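Local structure of Mlr6093 protein (Mesorhizobium loti, 2QJ8) at residues E253-S256 against S257-L260; E277-Q280 against G281-V284. The protein probably acts as a zinc-dependent hydrolase of the succinylglutamate desuccinylase/aspartoacylase family, cleaving ester bonds or the C-N bonds of linear amides. One frame throughout, in Å; residues are numbered along the deposited sequence.

Interaction 1 (E253-S256 against S257-L260)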
loop_
_atom_site.group_PDB
_atom_site.type_symbol
_atom_site.label_atom_id
_atom_site.label_comp_id
_atom_site.label_asym_id
_atom_site.label_seq_id
_atom_site.Cartn_x
_atom_site.Cartn_y
_atom_site.Cartn_z
ATOM N N GLU A 253 -23.691 6.870 -5.927
ATOM C CA GLU A 253 -24.211 6.054 -4.824
ATOM C C GLU A 253 -23.849 4.606 -5.053
ATOM O O GLU A 253 -23.752 4.157 -6.202
ATOM C CB GLU A 253 -25.732 6.198 -4.598
ATOM C CG GLU A 253 -26.591 5.680 -5.670
ATOM C CD GLU A 253 -28.069 5.954 -5.422
ATOM O OE1 GLU A 253 -28.463 6.288 -4.280
ATOM O OE2 GLU A 253 -28.830 5.825 -6.391
ATOM N N THR A 254 -23.686 3.896 -3.946
ATOM C CA THR A 254 -23.350 2.475 -3.978
ATOM C C THR A 254 -24.337 1.737 -3.098
ATOM O O THR A 254 -24.606 2.146 -1.974
ATOM C CB THR A 254 -21.884 2.165 -3.577
ATOM O OG1 THR A 254 -21.709 0.747 -3.458
ATOM C CG2 THR A 254 -21.513 2.767 -2.287
ATOM N N THR A 255 -24.916 0.670 -3.676
ATOM C CA THR A 255 -25.913 -0.213 -3.019
ATOM C C THR A 255 -25.294 -1.606 -2.952
ATOM O O THR A 255 -24.244 -1.836 -3.559
ATOM C CB THR A 255 -27.293 -0.246 -3.777
ATOM O OG1 THR A 255 -27.134 -0.795 -5.100
ATOM C CG2 THR A 255 -27.899 1.162 -3.861
ATOM N N SER A 256 -25.939 -2.536 -2.237
ATOM C CA SER A 256 -25.374 -3.896 -2.043
ATOM C C SER A 256 -24.943 -4.642 -3.302
ATOM O O SER A 256 -23.887 -5.263 -3.290
ATOM C CB SER A 256 -26.281 -4.770 -1.184
ATOM O OG SER A 256 -26.075 -4.416 0.172
ATOM N N SER A 257 -25.685 -4.510 -4.397
ATOM C CA SER A 257 -25.289 -5.160 -5.664
ATOM C C SER A 257 -23.967 -4.598 -6.304
ATOM O O SER A 257 -23.387 -5.234 -7.195
ATOM C CB SER A 257 -26.431 -5.114 -6.666
ATOM O OG SER A 257 -26.774 -3.792 -6.980
ATOM N N ASP A 258 -23.532 -3.419 -5.837
ATOM C CA ASP A 258 -22.331 -2.754 -6.288
ATOM C C ASP A 258 -21.092 -3.132 -5.478
ATOM O O ASP A 258 -19.989 -2.724 -5.842
ATOM C CB ASP A 258 -22.494 -1.239 -6.160
ATOM C CG ASP A 258 -23.583 -0.670 -7.011
ATOM O OD1 ASP A 258 -23.615 -0.981 -8.207
ATOM O OD2 ASP A 258 -24.357 0.173 -6.499
ATOM N N GLN A 259 -21.276 -3.853 -4.369
ATOM C CA GLN A 259 -20.185 -4.276 -3.503
ATOM C C GLN A 259 -19.829 -5.693 -3.898
ATOM O O GLN A 259 -20.482 -6.638 -3.483
ATOM C CB GLN A 259 -20.610 -4.212 -2.033
ATOM C CG GLN A 259 -20.934 -2.795 -1.556
ATOM C CD GLN A 259 -21.675 -2.797 -0.244
ATOM O OE1 GLN A 259 -22.673 -2.111 -0.093
ATOM N NE2 GLN A 259 -21.227 -3.621 0.689
ATOM N N LEU A 260 -18.793 -5.837 -4.718
ATOM C CA LEU A 260 -18.411 -7.137 -5.230
ATOM C C LEU A 260 -17.494 -7.873 -4.214
ATOM O O LEU A 260 -16.559 -7.296 -3.656
ATOM C CB LEU A 260 -17.774 -6.985 -6.619
ATOM C CG LEU A 260 -18.599 -6.223 -7.666
ATOM C CD1 LEU A 260 -17.795 -6.130 -8.934
ATOM C CD2 LEU A 260 -19.932 -6.901 -7.953
HETATM O O HOH W 1 -26.065 2.404 -7.068
#
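E253 reaches D258 through a water, which donates to the backbone O of E253 at 3.0 Å and to OD2 of D258 at 2.9 Å. In the conformer of T254 described, one of two, OG1 passes alongside the D258 side chain, 3.4 Å from its CB; this hydroxyl has its polar partner in the carbonyl of L326 on the neighbouring strand 322-329. T255 grips the same carboxylate twice. T255 N-H points almost straight at D258 OD2 (2.9 Å, 172° at the hydrogen), and OD2 receives it on its anti lone pair. T255 OG1 donates to D258 OD2 over a longer 3.3 Å and comes from well above the carboxylate plane, 60° out of it. The aspartate can fold back in this way because its CG lies beside its own backbone N (chi1 -63°). In return, D258 N donates to T255 O at 2.9 Å. S256 repeats this spacing one residue on: its O receives Q259 N at 3.2 Å. The two backbone bonds give a short 3-10 turn that interrupts strand 250-261 before Q259 and L260 resume it. The Q259 amide comes back near S256 but bonds outside the turn, OE1 with W182 and NE2 with E322. With two protein donors and a water on OD2, and OD1 salt-bridged to R328, both oxygens of this buried carboxylate have partners. That environment would be expected to stabilise its negative charge and fix the carboxylate rotation, holding the turn against strand 322-329.

Interaction 2 (E277-Q280 against G281-V284)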
loop_
_atom_site.group_PDB
_atom_site.type_symbol
_atom_site.label_atom_id
_atom_site.label_comp_id
_atom_site.label_asym_id
_atom_site.label_seq_id
_atom_site.Cartn_x
_atom_site.Cartn_y
_atom_site.Cartn_z
ATOM N N GLU A 277 -15.312 3.326 -16.017
ATOM C CA GLU A 277 -16.741 3.138 -16.211
ATOM C C GLU A 277 -16.863 1.739 -16.809
ATOM O O GLU A 277 -16.342 1.494 -17.911
ATOM C CB GLU A 277 -17.270 4.222 -17.158
ATOM C CG GLU A 277 -17.143 5.634 -16.567
ATOM C CD GLU A 277 -17.703 6.731 -17.457
ATOM O OE1 GLU A 277 -17.741 6.544 -18.699
ATOM O OE2 GLU A 277 -18.094 7.792 -16.901
ATOM N N VAL A 278 -17.494 0.816 -16.076
ATOM C CA VAL A 278 -17.641 -0.574 -16.517
ATOM C C VAL A 278 -19.099 -0.873 -16.911
ATOM O O VAL A 278 -20.025 -0.239 -16.402
ATOM C CB VAL A 278 -17.138 -1.561 -15.447
ATOM C CG1 VAL A 278 -15.660 -1.234 -15.071
ATOM C CG2 VAL A 278 -18.025 -1.549 -14.226
ATOM N N GLU A 279 -19.280 -1.777 -17.873
ATOM C CA GLU A 279 -20.608 -2.190 -18.332
ATOM C C GLU A 279 -21.072 -3.354 -17.478
ATOM O O GLU A 279 -20.266 -4.022 -16.842
ATOM C CB GLU A 279 -20.576 -2.629 -19.813
ATOM C CG GLU A 279 -20.117 -1.556 -20.813
ATOM C CD GLU A 279 -21.029 -0.324 -20.869
ATOM O OE1 GLU A 279 -22.221 -0.417 -20.499
ATOM O OE2 GLU A 279 -20.550 0.746 -21.307
ATOM N N GLN A 280 -22.375 -3.592 -17.486
ATOM C CA GLN A 280 -22.986 -4.695 -16.771
ATOM C C GLN A 280 -22.361 -5.987 -17.301
ATOM O O GLN A 280 -22.322 -6.205 -18.509
ATOM C CB GLN A 280 -24.483 -4.694 -17.046
ATOM C CG GLN A 280 -25.281 -5.786 -16.335
ATOM C CD GLN A 280 -26.745 -5.801 -16.753
ATOM O OE1 GLN A 280 -27.149 -5.097 -17.690
ATOM N NE2 GLN A 280 -27.541 -6.635 -16.088
ATOM N N GLY A 281 -21.862 -6.826 -16.402
ATOM C CA GLY A 281 -21.193 -8.065 -16.778
ATOM C C GLY A 281 -19.685 -7.994 -17.004
ATOM O O GLY A 281 -19.083 -9.025 -17.190
ATOM N N ASP A 282 -19.067 -6.808 -17.003
ATOM C CA ASP A 282 -17.609 -6.715 -17.188
ATOM C C ASP A 282 -16.860 -7.352 -16.035
ATOM O O ASP A 282 -17.279 -7.228 -14.876
ATOM C CB ASP A 282 -17.128 -5.256 -17.290
ATOM C CG ASP A 282 -17.372 -4.632 -18.645
ATOM O OD1 ASP A 282 -17.886 -5.295 -19.559
ATOM O OD2 ASP A 282 -17.034 -3.441 -18.798
ATOM N N VAL A 283 -15.749 -8.016 -16.358
ATOM C CA VAL A 283 -14.884 -8.618 -15.344
ATOM C C VAL A 283 -14.146 -7.467 -14.647
ATOM O O VAL A 283 -13.431 -6.691 -15.298
ATOM C CB VAL A 283 -13.889 -9.619 -15.962
ATOM C CG1 VAL A 283 -12.910 -10.163 -14.910
ATOM C CG2 VAL A 283 -14.653 -10.769 -16.656
ATOM N N VAL A 284 -14.376 -7.345 -13.343
ATOM C CA VAL A 284 -13.762 -6.321 -12.513
ATOM C C VAL A 284 -12.471 -6.881 -11.898
ATOM O O VAL A 284 -11.529 -6.143 -11.694
ATOM C CB VAL A 284 -14.794 -5.747 -11.481
ATOM C CG1 VAL A 284 -14.118 -4.939 -10.390
ATOM C CG2 VAL A 284 -15.843 -4.908 -12.231
#
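D282 folds its side chain back to the backbone of E279, so that one residue makes both hydrogen bonds of this turn. Its backbone N donates to E279 O at 3.0 Å, the closing bond of a type II beta turn running from E279 to D282. Its OD2 accepts E279 N at 2.9 Å; the N-H is fairly straight (163°) but arrives steeply above the carboxylate plane, not within it. With CG turned anti to the carbonyl carbon (chi1 -78°), the carboxylate swings to the N-H of E279. There OD2 also lies 3.7 Å from V278 CA, while OD1 sits 3.8 Å from E279 CB. The E279 and D282 side chains run side by side in the same direction, their carboxylates nearly perpendicular. Even so, E279 OE2 stays 6.0 Å from D282 OD2 and is salt-bridged to K305. G281 and Q280 form the corners of the turn. At phi 90° G281 occupies the region natural to glycine at the third position of a type II turn, and its O is hydrogen-bonded to R301. Q280 sends an extended chain outward, away from the turn. On the strand side of the turn, V278 CG2 and V284 CG2 approach only loosely, at 4.5 Å. The turn is not a simple hairpin: strand 277-278 pairs with 306-312, whereas strand 283-288 lies in a separate antiparallel sheet between 266-270 and 298-301. Bonded through both backbone and carboxylate, D282 ties down the reversal, and K305 on E279 would be expected to ease the repulsion between the two acids.

How the interactions relate
Interaction 1 precedes interaction 2 along the chain, and their centres lie about 13 Å apart on the same side of the chain's centre. They meet through apolar packing, L260 CD1 lying 4.0 Å from V284 CB. Neighbouring strands also connect them: 250-261 pairs with 322-329, which pairs with 306-312, which in turn pairs with 277-278. Both turns share an aspartate bonded both ways to the residue three before it, but the carboxylates differ: buried D258, paired with R328, takes the N-H on an anti lone pair, whereas partly exposed D282 is met 72° out of plane. No zinc or ligand takes part in either contact; both are structural turns.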